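Local coordinates for protein abietadiene synthase, chloroplastic (Abies grandis, PDB 3S9V) that is a chloroplast member of the largely helical plant terpene synthase family, carrying a terpene synthase N-terminal domain and a metal-binding domain, at residues Q479-D484 with E506-P511; S513-P518 with K522-Y527; E654-E659 with D741-L746. One frame throughout, in Å; residues are numbered along the deposited sequence.

Interaction 1 (Q479-D484 with E506-P511); sequences QTELQD and EIYFSP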
loop_
_atom_site.group_PDB
_atom_site.type_symbol
_atom_site.label_atom_id
_atom_site.label_comp_id
_atom_site.label_asym_id
_atom_site.label_seq_id
_atom_site.Cartn_x
_atom_site.Cartn_y
_atom_site.Cartn_z
ATOM N N GLN A 479 6.004 -17.391 -18.555
ATOM C CA GLN A 479 6.725 -18.659 -18.644
ATOM C C GLN A 479 7.031 -18.993 -20.097
ATOM O O GLN A 479 8.046 -19.618 -20.400
ATOM C CB GLN A 479 5.903 -19.777 -18.016
ATOM C CG GLN A 479 5.633 -19.537 -16.552
ATOM C CD GLN A 479 4.717 -20.565 -15.954
ATOM O OE1 GLN A 479 3.685 -20.896 -16.530
ATOM N NE2 GLN A 479 5.078 -21.070 -14.780
ATOM N N THR A 480 6.146 -18.577 -20.992
ATOM C CA THR A 480 6.336 -18.804 -22.418
ATOM C C THR A 480 7.503 -17.928 -22.868
ATOM O O THR A 480 8.493 -18.424 -23.410
ATOM C CB THR A 480 5.077 -18.408 -23.214
ATOM O OG1 THR A 480 3.993 -19.267 -22.845
ATOM C CG2 THR A 480 5.325 -18.519 -24.706
ATOM N N GLU A 481 7.379 -16.624 -22.629
ATOM C CA GLU A 481 8.420 -15.670 -23.005
ATOM C C GLU A 481 9.801 -16.113 -22.524
ATOM O O GLU A 481 10.802 -15.991 -23.245
ATOM C CB GLU A 481 8.104 -14.291 -22.425
ATOM C CG GLU A 481 6.823 -13.669 -22.971
ATOM C CD GLU A 481 6.526 -12.289 -22.389
ATOM O OE1 GLU A 481 5.499 -11.691 -22.777
ATOM O OE2 GLU A 481 7.311 -11.800 -21.548
ATOM N N LEU A 482 9.848 -16.625 -21.299
ATOM C CA LEU A 482 11.097 -17.078 -20.710
ATOM C C LEU A 482 11.720 -18.180 -21.559
ATOM O O LEU A 482 12.935 -18.200 -21.777
ATOM C CB LEU A 482 10.857 -17.588 -19.289
ATOM C CG LEU A 482 12.113 -18.093 -18.582
ATOM C CD1 LEU A 482 13.122 -16.964 -18.504
ATOM C CD2 LEU A 482 11.767 -18.611 -17.196
ATOM N N GLN A 483 10.880 -19.095 -22.030
ATOM C CA GLN A 483 11.343 -20.194 -22.862
ATOM C C GLN A 483 11.993 -19.647 -24.120
ATOM O O GLN A 483 13.109 -20.036 -24.475
ATOM C CB GLN A 483 10.179 -21.112 -23.249
ATOM C CG GLN A 483 9.630 -21.942 -22.105
ATOM C CD GLN A 483 10.703 -22.769 -21.424
ATOM O OE1 GLN A 483 11.594 -22.232 -20.763
ATOM N NE2 GLN A 483 10.627 -24.087 -21.588
ATOM N N ASP A 484 11.296 -18.733 -24.785
ATOM C CA ASP A 484 11.811 -18.150 -26.009
ATOM C C ASP A 484 13.061 -17.294 -25.822
ATOM O O ASP A 484 13.695 -16.904 -26.801
ATOM C CB ASP A 484 10.709 -17.356 -26.713
ATOM C CG ASP A 484 9.589 -18.252 -27.219
ATOM O OD1 ASP A 484 9.880 -19.203 -27.981
ATOM O OD2 ASP A 484 8.420 -18.012 -26.854
ATOM N N GLU A 506 17.216 -15.295 -14.187
ATOM C CA GLU A 506 17.477 -14.285 -13.174
ATOM C C GLU A 506 17.307 -12.888 -13.771
ATOM O O GLU A 506 16.755 -11.994 -13.133
ATOM C CB GLU A 506 18.898 -14.491 -12.651
ATOM C CG GLU A 506 19.346 -13.615 -11.509
ATOM C CD GLU A 506 20.711 -14.050 -10.996
ATOM O OE1 GLU A 506 20.814 -15.193 -10.499
ATOM O OE2 GLU A 506 21.679 -13.263 -11.102
ATOM N N ILE A 507 17.767 -12.716 -15.005
ATOM C CA ILE A 507 17.673 -11.434 -15.695
ATOM C C ILE A 507 16.269 -11.136 -16.217
ATOM O O ILE A 507 15.831 -9.982 -16.217
ATOM C CB ILE A 507 18.664 -11.371 -16.874
ATOM C CG1 ILE A 507 20.094 -11.297 -16.339
ATOM C CG2 ILE A 507 18.362 -10.169 -17.760
ATOM C CD1 ILE A 507 21.148 -11.220 -17.426
ATOM N N TYR A 508 15.563 -12.168 -16.663
ATOM C CA TYR A 508 14.213 -11.989 -17.186
ATOM C C TYR A 508 13.247 -11.634 -16.058
ATOM O O TYR A 508 12.221 -10.987 -16.278
ATOM C CB TYR A 508 13.732 -13.258 -17.890
ATOM C CG TYR A 508 12.305 -13.149 -18.360
ATOM C CD1 TYR A 508 11.957 -12.266 -19.378
ATOM C CD2 TYR A 508 11.288 -13.875 -17.739
ATOM C CE1 TYR A 508 10.634 -12.101 -19.769
ATOM C CE2 TYR A 508 9.960 -13.716 -18.117
ATOM C CZ TYR A 508 9.641 -12.824 -19.131
ATOM O OH TYR A 508 8.326 -12.631 -19.487
ATOM N N PHE A 509 13.583 -12.065 -14.849
ATOM C CA PHE A 509 12.758 -11.790 -13.683
ATOM C C PHE A 509 12.542 -10.293 -13.495
ATOM O O PHE A 509 11.436 -9.846 -13.198
ATOM C CB PHE A 509 13.420 -12.351 -12.422
ATOM C CG PHE A 509 12.975 -11.672 -11.151
ATOM C CD1 PHE A 509 11.701 -11.885 -10.639
ATOM C CD2 PHE A 509 13.822 -10.795 -10.485
ATOM C CE1 PHE A 509 11.280 -11.235 -9.484
ATOM C CE2 PHE A 509 13.406 -10.135 -9.322
ATOM C CZ PHE A 509 12.137 -10.357 -8.824
ATOM N N SER A 510 13.616 -9.529 -13.659
ATOM C CA SER A 510 13.569 -8.090 -13.476
ATOM C C SER A 510 12.420 -7.384 -14.183
ATOM O O SER A 510 11.485 -6.924 -13.533
ATOM C CB SER A 510 14.905 -7.464 -13.886
ATOM O OG SER A 510 15.935 -7.893 -13.015
ATOM N N PRO A 511 12.460 -7.291 -15.519
ATOM C CA PRO A 511 11.340 -6.600 -16.163
ATOM C C PRO A 511 9.996 -7.289 -15.925
ATOM O O PRO A 511 8.960 -6.632 -15.837
ATOM C CB PRO A 511 11.742 -6.598 -17.633
ATOM C CG PRO A 511 12.466 -7.895 -17.768
ATOM C CD PRO A 511 13.330 -7.929 -16.523
#

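Interaction 2 (S513-P518 with K522-Y527); sequences SFIFEP and KCREVY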
loop_
_atom_site.group_PDB
_atom_site.type_symbol
_atom_site.label_atom_id
_atom_site.label_comp_id
_atom_site.label_asym_id
_atom_site.label_seq_id
_atom_site.Cartn_x
_atom_site.Cartn_y
_atom_site.Cartn_z
ATOM N N SER A 513 8.938 -8.578 -13.314
ATOM C CA SER A 513 8.415 -8.200 -12.015
ATOM C C SER A 513 7.718 -6.836 -11.993
ATOM O O SER A 513 6.898 -6.586 -11.102
ATOM C CB SER A 513 9.538 -8.201 -10.978
ATOM O OG SER A 513 10.297 -7.002 -11.058
ATOM N N PHE A 514 8.027 -5.953 -12.948
ATOM C CA PHE A 514 7.392 -4.635 -12.952
ATOM C C PHE A 514 6.606 -4.232 -14.199
ATOM O O PHE A 514 5.570 -3.587 -14.072
ATOM C CB PHE A 514 8.403 -3.535 -12.556
ATOM C CG PHE A 514 9.541 -3.343 -13.530
ATOM C CD1 PHE A 514 9.377 -2.563 -14.673
ATOM C CD2 PHE A 514 10.786 -3.918 -13.285
ATOM C CE1 PHE A 514 10.442 -2.353 -15.566
ATOM C CE2 PHE A 514 11.858 -3.718 -14.164
ATOM C CZ PHE A 514 11.683 -2.934 -15.308
ATOM N N ILE A 515 7.078 -4.580 -15.394
ATOM C CA ILE A 515 6.322 -4.262 -16.619
ATOM C C ILE A 515 5.811 -5.593 -17.141
ATOM O O ILE A 515 6.190 -6.068 -18.209
ATOM C CB ILE A 515 7.183 -3.567 -17.714
ATOM C CG1 ILE A 515 8.488 -4.334 -17.947
ATOM C CG2 ILE A 515 7.446 -2.126 -17.319
ATOM C CD1 ILE A 515 9.238 -3.895 -19.203
ATOM N N PHE A 516 4.929 -6.173 -16.343
ATOM C CA PHE A 516 4.321 -7.473 -16.566
ATOM C C PHE A 516 3.194 -7.601 -17.593
ATOM O O PHE A 516 2.954 -8.695 -18.094
ATOM C CB PHE A 516 3.809 -7.967 -15.224
ATOM C CG PHE A 516 2.834 -7.020 -14.579
ATOM C CD1 PHE A 516 1.473 -7.134 -14.816
ATOM C CD2 PHE A 516 3.287 -5.983 -13.763
ATOM C CE1 PHE A 516 0.576 -6.235 -14.252
ATOM C CE2 PHE A 516 2.398 -5.078 -13.196
ATOM C CZ PHE A 516 1.041 -5.204 -13.442
ATOM N N GLU A 517 2.496 -6.511 -17.893
ATOM C CA GLU A 517 1.376 -6.579 -18.834
ATOM C C GLU A 517 1.698 -7.316 -20.134
ATOM O O GLU A 517 2.797 -7.184 -20.674
ATOM C CB GLU A 517 0.854 -5.173 -19.173
ATOM C CG GLU A 517 0.287 -4.360 -18.003
ATOM C CD GLU A 517 1.347 -3.561 -17.247
ATOM O OE1 GLU A 517 1.060 -2.400 -16.868
ATOM O OE2 GLU A 517 2.459 -4.088 -17.028
ATOM N N PRO A 518 0.736 -8.105 -20.654
ATOM C CA PRO A 518 0.928 -8.860 -21.900
ATOM C C PRO A 518 1.339 -7.961 -23.074
ATOM O O PRO A 518 2.049 -8.400 -23.979
ATOM C CB PRO A 518 -0.441 -9.511 -22.128
ATOM C CG PRO A 518 -0.948 -9.721 -20.732
ATOM C CD PRO A 518 -0.584 -8.406 -20.063
ATOM N N LYS A 522 7.382 -7.439 -25.921
ATOM C CA LYS A 522 8.544 -7.063 -26.714
ATOM C C LYS A 522 9.532 -6.245 -25.893
ATOM O O LYS A 522 10.743 -6.437 -26.003
ATOM C CB LYS A 522 8.117 -6.261 -27.947
ATOM C CG LYS A 522 9.176 -6.211 -29.029
ATOM C CD LYS A 522 9.473 -7.623 -29.506
ATOM C CE LYS A 522 10.630 -7.661 -30.478
ATOM N NZ LYS A 522 10.950 -9.061 -30.893
ATOM N N CYS A 523 9.015 -5.330 -25.077
ATOM C CA CYS A 523 9.869 -4.502 -24.233
ATOM C C CYS A 523 10.592 -5.406 -23.241
ATOM O O CYS A 523 11.762 -5.188 -22.937
ATOM C CB CYS A 523 9.033 -3.454 -23.482
ATOM S SG CYS A 523 9.996 -2.268 -22.484
ATOM N N ARG A 524 9.900 -6.425 -22.740
ATOM C CA ARG A 524 10.506 -7.358 -21.792
ATOM C C ARG A 524 11.657 -8.133 -22.442
ATOM O O ARG A 524 12.716 -8.352 -21.829
ATOM C CB ARG A 524 9.466 -8.362 -21.287
ATOM C CG ARG A 524 8.497 -7.817 -20.254
ATOM C CD ARG A 524 7.802 -8.966 -19.542
ATOM N NE ARG A 524 6.766 -9.586 -20.368
ATOM C CZ ARG A 524 5.586 -9.028 -20.627
ATOM N NH1 ARG A 524 5.285 -7.833 -20.124
ATOM N NH2 ARG A 524 4.700 -9.664 -21.383
ATOM N N GLU A 525 11.436 -8.547 -23.688
ATOM C CA GLU A 525 12.428 -9.314 -24.432
ATOM C C GLU A 525 13.689 -8.486 -24.636
ATOM O O GLU A 525 14.792 -8.914 -24.287
ATOM C CB GLU A 525 11.859 -9.731 -25.795
ATOM C CG GLU A 525 12.800 -10.567 -26.654
ATOM C CD GLU A 525 12.443 -10.501 -28.136
ATOM O OE1 GLU A 525 11.259 -10.718 -28.475
ATOM O OE2 GLU A 525 13.344 -10.233 -28.962
ATOM N N VAL A 526 13.515 -7.295 -25.195
ATOM C CA VAL A 526 14.635 -6.409 -25.460
ATOM C C VAL A 526 15.330 -5.960 -24.178
ATOM O O VAL A 526 16.530 -5.739 -24.170
ATOM C CB VAL A 526 14.187 -5.172 -26.265
ATOM C CG1 VAL A 526 15.382 -4.271 -26.540
ATOM C CG2 VAL A 526 13.546 -5.616 -27.580
ATOM N N TYR A 527 14.570 -5.837 -23.100
ATOM C CA TYR A 527 15.119 -5.427 -21.812
ATOM C C TYR A 527 16.051 -6.542 -21.338
ATOM O O TYR A 527 17.176 -6.300 -20.900
ATOM C CB TYR A 527 13.973 -5.226 -20.807
ATOM C CG TYR A 527 14.370 -4.624 -19.484
ATOM C CD1 TYR A 527 15.204 -5.306 -18.605
ATOM C CD2 TYR A 527 13.900 -3.367 -19.106
ATOM C CE1 TYR A 527 15.562 -4.752 -17.379
ATOM C CE2 TYR A 527 14.247 -2.807 -17.890
ATOM C CZ TYR A 527 15.079 -3.503 -17.027
ATOM O OH TYR A 527 15.422 -2.947 -15.813
#

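Interaction 3 (E654-E659 with D741-L746); sequences EVLTDE and DIYKRL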
loop_
_atom_site.group_PDB
_atom_site.type_symbol
_atom_site.label_atom_id
_atom_site.label_comp_id
_atom_site.label_asym_id
_atom_site.label_seq_id
_atom_site.Cartn_x
_atom_site.Cartn_y
_atom_site.Cartn_z
ATOM N N GLU A 654 4.489 2.879 -28.378
ATOM C CA GLU A 654 4.253 4.232 -28.868
ATOM C C GLU A 654 5.555 4.821 -29.385
ATOM O O GLU A 654 6.628 4.517 -28.869
ATOM C CB GLU A 654 3.713 5.125 -27.751
ATOM C CG GLU A 654 2.335 4.729 -27.254
ATOM C CD GLU A 654 1.316 4.635 -28.377
ATOM O OE1 GLU A 654 1.226 5.589 -29.182
ATOM O OE2 GLU A 654 0.601 3.611 -28.448
ATOM N N VAL A 655 5.460 5.661 -30.407
ATOM C CA VAL A 655 6.642 6.293 -30.974
ATOM C C VAL A 655 7.332 7.133 -29.898
ATOM O O VAL A 655 6.683 7.906 -29.193
ATOM C CB VAL A 655 6.264 7.202 -32.166
ATOM C CG1 VAL A 655 7.482 7.965 -32.654
ATOM C CG2 VAL A 655 5.688 6.358 -33.298
ATOM N N LEU A 656 8.644 6.965 -29.765
ATOM C CA LEU A 656 9.413 7.724 -28.783
ATOM C C LEU A 656 9.846 9.033 -29.418
ATOM O O LEU A 656 10.804 9.066 -30.190
ATOM C CB LEU A 656 10.654 6.944 -28.343
ATOM C CG LEU A 656 11.600 7.680 -27.381
ATOM C CD1 LEU A 656 10.853 8.043 -26.102
ATOM C CD2 LEU A 656 12.811 6.804 -27.072
ATOM N N THR A 657 9.139 10.110 -29.093
ATOM C CA THR A 657 9.452 11.428 -29.641
ATOM C C THR A 657 10.709 12.025 -29.004
ATOM O O THR A 657 11.118 11.611 -27.917
ATOM C CB THR A 657 8.276 12.400 -29.429
ATOM O OG1 THR A 657 8.119 12.668 -28.030
ATOM C CG2 THR A 657 6.988 11.782 -29.962
ATOM N N ASP A 658 11.319 12.993 -29.682
ATOM C CA ASP A 658 12.521 13.631 -29.165
ATOM C C ASP A 658 12.253 14.354 -27.846
ATOM O O ASP A 658 13.144 14.471 -27.004
ATOM C CB ASP A 658 13.096 14.614 -30.190
ATOM C CG ASP A 658 13.696 13.912 -31.397
ATOM O OD1 ASP A 658 14.447 12.926 -31.206
ATOM O OD2 ASP A 658 13.427 14.351 -32.538
ATOM N N GLU A 659 11.031 14.839 -27.660
ATOM C CA GLU A 659 10.700 15.528 -26.425
ATOM C C GLU A 659 10.616 14.547 -25.255
ATOM O O GLU A 659 11.084 14.846 -24.155
ATOM C CB GLU A 659 9.380 16.284 -26.561
ATOM C CG GLU A 659 9.029 17.106 -25.320
ATOM C CD GLU A 659 10.063 18.182 -25.004
ATOM O OE1 GLU A 659 9.958 18.801 -23.923
ATOM O OE2 GLU A 659 10.973 18.416 -25.831
ATOM N N ASP A 741 3.663 7.593 -18.395
ATOM C CA ASP A 741 3.775 6.594 -17.334
ATOM C C ASP A 741 4.746 5.435 -17.569
ATOM O O ASP A 741 5.561 5.116 -16.695
ATOM C CB ASP A 741 2.385 6.025 -17.022
ATOM C CG ASP A 741 2.319 5.348 -15.662
ATOM O OD1 ASP A 741 2.555 6.039 -14.643
ATOM O OD2 ASP A 741 2.032 4.129 -15.607
ATOM N N ILE A 742 4.656 4.802 -18.736
ATOM C CA ILE A 742 5.507 3.662 -19.047
ATOM C C ILE A 742 7.002 3.962 -18.956
ATOM O O ILE A 742 7.773 3.105 -18.527
ATOM C CB ILE A 742 5.185 3.083 -20.450
ATOM C CG1 ILE A 742 6.023 1.825 -20.709
ATOM C CG2 ILE A 742 5.467 4.112 -21.513
ATOM C CD1 ILE A 742 5.710 0.673 -19.769
ATOM N N TYR A 743 7.416 5.166 -19.341
ATOM C CA TYR A 743 8.832 5.520 -19.285
ATOM C C TYR A 743 9.275 5.788 -17.845
ATOM O O TYR A 743 10.418 5.504 -17.479
ATOM C CB TYR A 743 9.116 6.725 -20.184
ATOM C CG TYR A 743 8.713 6.491 -21.629
ATOM C CD1 TYR A 743 7.557 7.066 -22.153
ATOM C CD2 TYR A 743 9.462 5.654 -22.460
ATOM C CE1 TYR A 743 7.150 6.817 -23.466
ATOM C CE2 TYR A 743 9.063 5.393 -23.778
ATOM C CZ TYR A 743 7.905 5.981 -24.271
ATOM O OH TYR A 743 7.495 5.738 -25.563
ATOM N N LYS A 744 8.366 6.312 -17.024
ATOM C CA LYS A 744 8.671 6.563 -15.619
ATOM C C LYS A 744 8.830 5.236 -14.880
ATOM O O LYS A 744 9.641 5.123 -13.963
ATOM C CB LYS A 744 7.568 7.412 -14.964
ATOM C CG LYS A 744 7.514 8.814 -15.539
ATOM C CD LYS A 744 6.919 9.819 -14.586
ATOM C CE LYS A 744 5.430 9.654 -14.428
ATOM N NZ LYS A 744 4.910 10.694 -13.483
ATOM N N ARG A 745 8.064 4.230 -15.292
ATOM C CA ARG A 745 8.151 2.906 -14.683
ATOM C C ARG A 745 9.477 2.247 -15.079
ATOM O O ARG A 745 10.143 1.620 -14.255
ATOM C CB ARG A 745 6.972 2.032 -15.129
ATOM C CG ARG A 745 5.615 2.482 -14.582
ATOM C CD ARG A 745 4.452 1.744 -15.248
ATOM N NE ARG A 745 4.531 0.298 -15.066
ATOM C CZ ARG A 745 3.781 -0.582 -15.718
ATOM N NH1 ARG A 745 2.881 -0.172 -16.609
ATOM N NH2 ARG A 745 3.929 -1.880 -15.480
ATOM N N LEU A 746 9.865 2.398 -16.342
ATOM C CA LEU A 746 11.121 1.818 -16.814
ATOM C C LEU A 746 12.300 2.392 -16.050
ATOM O O LEU A 746 13.231 1.679 -15.708
ATOM C CB LEU A 746 11.315 2.082 -18.307
ATOM C CG LEU A 746 10.585 1.139 -19.256
ATOM C CD1 LEU A 746 10.753 1.629 -20.682
ATOM C CD2 LEU A 746 11.140 -0.275 -19.100
HETATM O O HOH W 1 6.355 7.996 -26.333
#

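Interaction 1 (Q479-D484 with E506-P511)
Tyr508 reaches across from helix 504-514 and sets its hydroxyl against the carboxylate of Glu481, while its ring crosses Leu482 at a slant. The phenol donates to Glu481: Tyr508 OH to Glu481 OE2 measures only 2.4 Å, shorter than an ordinary hydrogen bond, and at 2.3 Å resolution the exact value is best treated as doubtful. OE2 arrives at the edge of the ring, in its plane, but the carboxylate itself is turned steeply, its plane 76° from that of the ring. The aliphatic part of the glutamate joins in, with Glu481 CB 3.4 Å from Tyr508 OH. Nearer the root of the ring, Leu482 takes over: Leu482 CD1 is 3.7 Å from Tyr508 CD2 and 3.8 Å from Tyr508 CB, and Leu482 CB adds a looser touch to CD2 at 4.0 Å. The backbone of Leu482 passes over one face of the ring, so the tyrosine nestles against the helix surface and not merely against side-chain ends.

This is helix-to-helix packing in the C-terminal alpha domain, of the class I terpene synthase type, between the long helix 461-491 and the short helix 504-514. The two backbones are nearest at Leu482 and Tyr508, whose CA atoms lie 6.9 Å apart. Tyr508 spans that gap because its CG stands opposite the backbone N (chi1 176°), and Glu481 meets it with a fully extended chain beyond CG.

Arg524 of helix 521-541 completes the surroundings with a salt bridge to the same OE2, which thus has two partners; the arginine would probably favour the ionised carboxylate. Leu780 of helix 768-781 and Thr528 also pack on Tyr508, and Phe781 lies against Leu482. One turn on, helix 504-514 kinks at Pro511, whose N makes no bond to the preceding turn.

Interaction 2 (S513-P518 with K522-Y527)
Phe514 drives the edge of its ring at Tyr527, the two overlapping as an offset edge-to-face pair with centroids 5.7 Å apart and planes at 70°. The closest carbons are Phe514 CZ and Tyr527 CE2, 3.6 Å apart. The contact belongs to the short turn linking helix 504-514 to helix 521-541 in the alpha domain: the chain leaves the first helix, turns, and enters the second, which then packs back against the turn. Tyr527 OH reaches beyond the pair to Thr750 of helix 741-757.

Next along the chain, Ile515 runs past the stem of Arg524 in the opposite direction and ends on sulfur, with Ile515 CD1 3.7 Å from Cys523 SG. Arg524 supplies the polar link to the turn. Its chain bends at chi3 (-76°), which swings the guanidinium round to the carbonyls. Ile515 O and Glu517 O both lie in the guanidinium plane, at its edge, while Phe516 O sits over one face, too poorly angled to bond to the arginine and bonded instead to His478 NE2. The Glu517 carboxylate turns elsewhere, forming a salt bridge with Arg745.

Arg524 NE is taken by a salt bridge to Glu481, and the turn carbonyls are gripped mainly by one nitrogen: Arg524 NH1 donates to Ile515 O at 2.8 Å and to Glu517 O at 2.6 Å, and Arg524 NH2 adds a weak bond to Glu517 O at 3.2 Å.

Interaction 3 (E654-E659 with D741-L746)
The first turn of helix 741-757 meets the extended lead-in to the short helix 658-661, two elements of the C-terminal helical domain brought together from parts of the chain more than eighty residues apart. One side chain from the helix, Tyr743, makes the whole contact. Its ring points at the lead-in, where Leu656 CD1 touches it at two neighbouring atoms, Tyr743 CE2 and CZ, each 4.0 Å away. The methyl approaches obliquely. A chi1 of 176° swings the leucine branch away from its own N and beside the carbonyl carbon, which carries CD1 to the ring. Ile742, the neighbour in the helix, covers one face of the ring, its CG2 standing 3.6 Å above the plane and offset toward the rim.

At the far end of the phenol the contact becomes polar. Tyr743 OH lies 3.6 Å from Glu654 O, too far to bond directly, and a water closes the distance to the next carbonyl instead. That water donates to Val655 O at 2.9 Å and lies 2.6 Å from Tyr743 OH, a hydrogen bond in which the donor is not settled. The hydroxyl has a direct partner as well, Thr652 OG1, just before the lead-in.

The lead-in is held from other sides too. Leu656 N bonds to Gln594 OE1, and Thr657, at the N-cap of helix 658-661, turns OG1 onto Val660 N. Val660 itself packs on Tyr743, so the capped turn also rests on the ring.

The chemistry is therefore divided: the joint is a small apolar touch at the buried Leu656, no direct hydrogen bond crosses it, and the phenol is tied to the lead-in backbone through one water on Val655 O while its direct bond goes to Thr652 OG1.

The three contacts form a chain through the C-terminal helical domain. Interactions 1 and 2 share helix 504-514, with centres 9 Å apart, and Arg524 couples them: its NE forms a salt bridge with Glu481 OE2 at 2.6 Å. Interaction 2 passes the connection on to interaction 3, about 14 Å away between centres, through Arg745, whose NH1 forms a salt bridge with Glu517 OE1 at 2.9 Å and whose NH2 lies 2.8 Å from Phe514 O, probably a hydrogen bond. Interactions 1 and 3 do not touch, their nearest atoms being about 7 Å apart. Helix 521-541, used by interaction 2, runs at its end into DDLYD, the DDXXD-type motif that in this family typically binds metal.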